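Local structure of cytokinin riboside 5'-monophosphate phosphoribohydrolase (Corynebacterium glutamicum, 5WQ3) at residues D177-V182 against F194-I199; I199-W204 against M229-D234. The protein is a Rossmann-like alpha/beta protein of the SLOG clan that forms a six-chain assembly. All coordinates share one frame; numbering follows the deposited sequence.

Interaction 1 (D177-V182 against F194-I199); sequences DELFEV and FPIVLI
The ring of Phe-194, the one flat group at this contact, is met by Val-182, whose CG2, in the conformer modelled here, approaches obliquely, neither squarely over a face nor in the ring plane, and lies 3.7 Å from both CD1 and CE1. Phe-194 thus presents the CD1-CE1 side of its ring to the valine methyl, and Phe-166 of the neighbouring strand packs against the ring edge-to-face. The same Val-182 CG2 also comes 3.7 Å from Ile-196 CD1, the two branched side chains reaching toward each other tip to tip, so in this conformer the methyl touches both the ring and the isoleucine. Its partner methyl, CG1, is 4.1 Å from Ile-196 CD1. One turn earlier, Leu-179 reaches across to the strand with its two methyls: with CG anti to the backbone N (chi1 178°) and chi2 at 60°, CD1 lies 3.8 Å from Ile-196 CG2 and 3.6 Å from Leu-198 CD2. The Leu-179 and Leu-198 side chains cross at about a right angle, and Leu-198 CD2 touches both methyls of Leu-179. Helix 173-188 and strand 196-199 are consecutive elements of a beta-alpha-beta unit that begins with strand 166-168; the axes of the two segments approach to 10.4 Å, at 150°, the near-antiparallel course of a helix returning over a parallel sheet in a Rossmann-like fold. Lys-156 pairs with Asp-177 and Glu-181 away from the strand. No hydrogen bond crosses between the two segments, so what joins them here is close, buried packing of aliphatic groups and one ring, without direction-dependent bonds.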
loop_
_atom_site.group_PDB
_atom_site.type_symbol
_atom_site.label_atom_id
_atom_site.label_comp_id
_atom_site.label_asym_id
_atom_site.label_seq_id
_atom_site.Cartn_x
_atom_site.Cartn_y
_atom_site.Cartn_z
ATOM N N ASP C 177 30.247 -42.505 33.688
ATOM C CA ASP C 177 29.116 -43.405 34.053
ATOM C C ASP C 177 29.449 -44.897 33.781
ATOM O O ASP C 177 29.286 -45.778 34.655
ATOM C CB ASP C 177 27.854 -42.929 33.277
ATOM C CG ASP C 177 26.568 -43.807 33.591
ATOM O OD1 ASP C 177 26.519 -44.547 34.597
ATOM O OD2 ASP C 177 25.650 -43.736 32.770
ATOM N N GLU C 178 29.896 -45.211 32.564
ATOM C CA GLU C 178 30.283 -46.638 32.183
ATOM C C GLU C 178 31.465 -47.093 32.947
ATOM O O GLU C 178 31.530 -48.221 33.390
ATOM C CB GLU C 178 30.654 -46.711 30.709
ATOM C CG GLU C 178 29.460 -46.559 29.836
ATOM C CD GLU C 178 28.622 -47.830 29.807
ATOM O OE1 GLU C 178 28.966 -48.867 30.437
ATOM O OE2 GLU C 178 27.630 -47.795 29.102
ATOM N N LEU C 179 32.414 -46.191 33.198
ATOM C CA LEU C 179 33.566 -46.605 33.977
ATOM C C LEU C 179 33.246 -47.078 35.337
ATOM O O LEU C 179 33.737 -48.133 35.767
ATOM C CB LEU C 179 34.598 -45.433 34.070
ATOM C CG LEU C 179 35.818 -45.767 34.903
ATOM C CD1 LEU C 179 36.619 -46.949 34.386
ATOM C CD2 LEU C 179 36.746 -44.541 35.046
ATOM N N PHE C 180 32.445 -46.293 36.095
ATOM C CA PHE C 180 32.132 -46.672 37.448
ATOM C C PHE C 180 31.150 -47.843 37.507
ATOM O O PHE C 180 31.255 -48.652 38.387
ATOM C CB PHE C 180 31.747 -45.516 38.308
ATOM C CG PHE C 180 32.916 -44.616 38.611
ATOM C CD1 PHE C 180 33.923 -45.065 39.404
ATOM C CD2 PHE C 180 32.996 -43.369 38.077
ATOM C CE1 PHE C 180 35.038 -44.312 39.672
ATOM C CE2 PHE C 180 34.127 -42.549 38.348
ATOM C CZ PHE C 180 35.126 -43.049 39.149
ATOM N N GLU C 181 30.351 -48.006 36.483
ATOM C CA GLU C 181 29.546 -49.227 36.400
ATOM C C GLU C 181 30.385 -50.474 36.202
ATOM O O GLU C 181 30.193 -51.444 36.898
ATOM C CB GLU C 181 28.631 -49.035 35.262
ATOM C CG GLU C 181 27.542 -50.016 35.052
ATOM C CD GLU C 181 26.690 -49.455 33.926
ATOM O OE1 GLU C 181 26.372 -48.218 33.981
ATOM O OE2 GLU C 181 26.440 -50.211 32.965
ATOM N N VAL C 182 31.354 -50.455 35.287
ATOM C CA VAL C 182 32.153 -51.661 35.107
ATOM C C VAL C 182 32.978 -51.916 36.370
ATOM O O VAL C 182 33.152 -53.038 36.794
ATOM C CB VAL C 182 33.004 -51.682 33.826
ATOM C CG1 VAL C 182 33.906 -50.450 33.691
ATOM C CG2 VAL C 182 33.850 -52.941 33.782
ATOM N N PHE C 194 37.837 -59.137 33.271
ATOM C CA PHE C 194 37.236 -58.054 32.483
ATOM C C PHE C 194 38.153 -56.867 32.677
ATOM O O PHE C 194 37.925 -56.101 33.558
ATOM C CB PHE C 194 35.831 -57.757 32.972
ATOM C CG PHE C 194 34.971 -57.016 31.989
ATOM C CD1 PHE C 194 35.203 -55.676 31.702
ATOM C CD2 PHE C 194 33.906 -57.657 31.358
ATOM C CE1 PHE C 194 34.447 -54.994 30.765
ATOM C CE2 PHE C 194 33.118 -56.973 30.427
ATOM C CZ PHE C 194 33.386 -55.624 30.130
ATOM N N PRO C 195 39.206 -56.759 31.883
ATOM C CA PRO C 195 40.190 -55.675 32.101
ATOM C C PRO C 195 39.646 -54.283 31.751
ATOM O O PRO C 195 38.751 -54.111 30.910
ATOM C CB PRO C 195 41.365 -56.090 31.207
ATOM C CG PRO C 195 40.757 -56.973 30.184
ATOM C CD PRO C 195 39.691 -57.723 30.912
ATOM N N ILE C 196 40.204 -53.267 32.409
ATOM C CA ILE C 196 39.673 -51.959 32.328
ATOM C C ILE C 196 40.883 -51.099 32.120
ATOM O O ILE C 196 41.836 -51.161 32.933
ATOM C CB ILE C 196 38.958 -51.532 33.627
ATOM C CG1 ILE C 196 37.743 -52.443 33.930
ATOM C CG2 ILE C 196 38.567 -50.049 33.504
ATOM C CD1 ILE C 196 37.187 -52.230 35.309
ATOM N N VAL C 197 40.867 -50.340 31.043
ATOM C CA VAL C 197 42.039 -49.511 30.724
ATOM C C VAL C 197 41.643 -48.074 30.520
ATOM O O VAL C 197 40.599 -47.809 29.872
ATOM C CB VAL C 197 42.728 -49.959 29.428
ATOM C CG1 VAL C 197 44.008 -49.133 29.212
ATOM C CG2 VAL C 197 43.043 -51.430 29.494
ATOM N N LEU C 198 42.434 -47.139 31.110
ATOM C CA LEU C 198 42.202 -45.710 30.865
ATOM C C LEU C 198 43.367 -45.187 30.018
ATOM O O LEU C 198 44.508 -45.412 30.375
ATOM C CB LEU C 198 42.032 -44.869 32.197
ATOM C CG LEU C 198 41.137 -45.445 33.363
ATOM C CD1 LEU C 198 41.102 -44.535 34.553
ATOM C CD2 LEU C 198 39.699 -45.717 32.954
ATOM N N ILE C 199 43.074 -44.471 28.949
ATOM C CA ILE C 199 44.066 -43.888 28.066
ATOM C C ILE C 199 44.175 -42.395 28.266
ATOM O O ILE C 199 43.226 -41.713 28.107
ATOM C CB ILE C 199 43.706 -44.113 26.605
ATOM C CG1 ILE C 199 43.445 -45.582 26.322
ATOM C CG2 ILE C 199 44.733 -43.490 25.692
ATOM C CD1 ILE C 199 44.630 -46.477 26.267
#

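Interaction 2 (I199-W204 against M229-D234); sequences IGTEFW and MLVTDD. With PGE (triethylene glycol), chain M.
Asp-233 OD2 takes the shortest bond of the contact, 2.6 Å from the Thr-201 hydroxyl OG1, which donates to it, and water 1 donates to the same oxygen from 3.1 Å. The other carboxylate oxygen, OD1, accepts the backbone N of Thr-201 at 3.0 Å, and both protein donors arrive on the syn side, roughly 30° out of the carboxylate plane. Thr-201 can offer its hydroxyl and amide together because OG1 sits between the backbone N and the carbonyl carbon (chi1 45°). Water 1 also accepts from the N of Glu-202, so the carboxylate serves, directly and through water, the first amides of helix 201-216, where its charge probably suits the helix dipole. Just before this helix, whose N-cap is Gly-200, Ile-199 and Thr-232 form a parallel beta bridge between strand 196-199 and the strand 230-232 at the sheet's end within the chain; Gly-200 N bonds Thr-232 O at 3.1 Å. Val-231 CG1 lies 4.2 Å from both Thr-201 CG2 and Trp-204 CB. Thr-232 OG1 accepts Asp-234 N in an ST turn and is also bonded to Gln-237, while triethylene glycol O4 donates weakly to Val-231 O.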
loop_
_atom_site.group_PDB
_atom_site.type_symbol
_atom_site.label_atom_id
_atom_site.label_comp_id
_atom_site.label_asym_id
_atom_site.label_seq_id
_atom_site.Cartn_x
_atom_site.Cartn_y
_atom_site.Cartn_z
ATOM N N ILE C 199 43.074 -44.471 28.949
ATOM C CA ILE C 199 44.066 -43.888 28.066
ATOM C C ILE C 199 44.175 -42.395 28.266
ATOM O O ILE C 199 43.226 -41.713 28.107
ATOM C CB ILE C 199 43.706 -44.113 26.605
ATOM C CG1 ILE C 199 43.445 -45.582 26.322
ATOM C CG2 ILE C 199 44.733 -43.490 25.692
ATOM C CD1 ILE C 199 44.630 -46.477 26.267
ATOM N N GLY C 200 45.373 -41.909 28.559
ATOM C CA GLY C 200 45.593 -40.515 28.793
ATOM C C GLY C 200 45.982 -40.351 30.240
ATOM O O GLY C 200 45.152 -40.248 31.117
ATOM N N THR C 201 47.278 -40.338 30.487
ATOM C CA THR C 201 47.749 -40.408 31.847
ATOM C C THR C 201 47.505 -39.073 32.507
ATOM O O THR C 201 47.176 -39.004 33.643
ATOM C CB THR C 201 49.246 -40.717 31.949
ATOM O OG1 THR C 201 49.958 -39.915 31.014
ATOM C CG2 THR C 201 49.518 -42.160 31.753
ATOM N N GLU C 202 47.728 -38.017 31.759
ATOM C CA GLU C 202 47.574 -36.683 32.278
ATOM C C GLU C 202 46.107 -36.374 32.485
ATOM O O GLU C 202 45.748 -35.792 33.454
ATOM C CB GLU C 202 48.190 -35.673 31.337
ATOM C CG GLU C 202 49.601 -35.303 31.702
ATOM C CD GLU C 202 50.284 -34.457 30.651
ATOM O OE1 GLU C 202 49.718 -33.445 30.226
ATOM O OE2 GLU C 202 51.398 -34.808 30.252
ATOM N N PHE C 203 45.279 -36.798 31.559
ATOM C CA PHE C 203 43.856 -36.572 31.685
ATOM C C PHE C 203 43.287 -37.226 32.930
ATOM O O PHE C 203 42.628 -36.620 33.689
ATOM C CB PHE C 203 43.110 -36.993 30.436
ATOM C CG PHE C 203 41.632 -36.850 30.554
ATOM C CD1 PHE C 203 41.020 -35.686 30.226
ATOM C CD2 PHE C 203 40.865 -37.887 31.008
ATOM C CE1 PHE C 203 39.676 -35.556 30.348
ATOM C CE2 PHE C 203 39.512 -37.751 31.120
ATOM C CZ PHE C 203 38.929 -36.585 30.808
ATOM N N TRP C 204 43.625 -38.470 33.150
ATOM C CA TRP C 204 43.017 -39.273 34.194
ATOM C C TRP C 204 43.649 -39.139 35.550
ATOM O O TRP C 204 43.077 -39.588 36.553
ATOM C CB TRP C 204 43.022 -40.727 33.744
ATOM C CG TRP C 204 42.106 -41.019 32.569
ATOM C CD1 TRP C 204 42.474 -41.330 31.305
ATOM C CD2 TRP C 204 40.664 -41.157 32.621
ATOM N NE1 TRP C 204 41.313 -41.630 30.517
ATOM C CE2 TRP C 204 40.213 -41.519 31.322
ATOM C CE3 TRP C 204 39.711 -40.997 33.646
ATOM C CZ2 TRP C 204 38.841 -41.668 31.009
ATOM C CZ3 TRP C 204 38.345 -41.168 33.330
ATOM C CH2 TRP C 204 37.933 -41.497 32.032
ATOM N N MET C 229 43.038 -51.470 37.274
ATOM C CA MET C 229 42.946 -50.739 36.021
ATOM C C MET C 229 44.337 -50.387 35.535
ATOM O O MET C 229 45.160 -49.936 36.286
ATOM C CB MET C 229 42.277 -49.388 36.187
ATOM C CG MET C 229 40.862 -49.415 36.615
ATOM S SD MET C 229 40.141 -47.783 36.354
ATOM C CE MET C 229 40.435 -47.120 37.992
ATOM N N LEU C 230 44.547 -50.406 34.255
ATOM C CA LEU C 230 45.752 -49.840 33.708
ATOM C C LEU C 230 45.439 -48.444 33.254
ATOM O O LEU C 230 44.414 -48.213 32.624
ATOM C CB LEU C 230 46.199 -50.648 32.514
ATOM C CG LEU C 230 47.306 -50.063 31.690
ATOM C CD1 LEU C 230 48.596 -49.866 32.492
ATOM C CD2 LEU C 230 47.506 -50.954 30.491
ATOM N N VAL C 231 46.309 -47.501 33.600
ATOM C CA VAL C 231 46.296 -46.156 33.034
ATOM C C VAL C 231 47.567 -45.910 32.200
ATOM O O VAL C 231 48.640 -45.985 32.762
ATOM C CB VAL C 231 46.243 -45.060 34.166
ATOM C CG1 VAL C 231 46.062 -43.684 33.571
ATOM C CG2 VAL C 231 45.168 -45.336 35.214
ATOM N N THR C 232 47.470 -45.599 30.913
ATOM C CA THR C 232 48.652 -45.514 30.087
ATOM C C THR C 232 48.403 -44.647 28.896
ATOM O O THR C 232 47.254 -44.388 28.540
ATOM C CB THR C 232 49.090 -46.913 29.599
ATOM O OG1 THR C 232 50.278 -46.777 28.826
ATOM C CG2 THR C 232 47.929 -47.567 28.676
ATOM N N ASP C 233 49.481 -44.191 28.260
ATOM C CA ASP C 233 49.407 -43.554 26.942
ATOM C C ASP C 233 49.843 -44.461 25.813
ATOM O O ASP C 233 49.838 -44.048 24.640
ATOM C CB ASP C 233 50.290 -42.317 26.932
ATOM C CG ASP C 233 49.744 -41.241 27.829
ATOM O OD1 ASP C 233 48.473 -41.054 27.862
ATOM O OD2 ASP C 233 50.541 -40.588 28.527
ATOM N N ASP C 234 50.313 -45.670 26.154
ATOM C CA ASP C 234 50.901 -46.556 25.145
ATOM C C ASP C 234 49.795 -47.523 24.731
ATOM O O ASP C 234 49.397 -48.344 25.509
ATOM C CB ASP C 234 52.054 -47.311 25.754
ATOM C CG ASP C 234 52.801 -48.169 24.753
ATOM O OD1 ASP C 234 52.182 -48.875 23.960
ATOM O OD2 ASP C 234 54.048 -48.167 24.782
HETATM O O4 PGE M . 51.329 -44.984 33.073
HETATM C C6 PGE M . 51.595 -46.225 32.428
HETATM C C5 PGE M . 51.823 -47.259 33.520
HETATM O O3 PGE M . 52.244 -48.482 32.922
HETATM O O HOH W 1 48.796 -38.075 28.743
#

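Interactions 1 and 2 meet at Ile-199, where strand 196-199 ends shortly before helix 201-216 begins, and their centres lie 12 Å apart. Interaction 1 is core, its centre about 7 Å from the centre of the chain: helix 173-188 packs on the parallel sheet through apolar side chains alone. Interaction 2, its centre about 15 Å out, is only partly buried; it joins the end of that strand to strand 230-232 by a backbone bond, and holds the start of helix 201-216 by a carboxylate and a water. Probable hydrogen bonds from Leu-198 N to Leu-230 O and from Thr-232 N to Leu-198 O connect the two, while Trp-204 of helix 201-216 packs on Leu-198 and Leu-179.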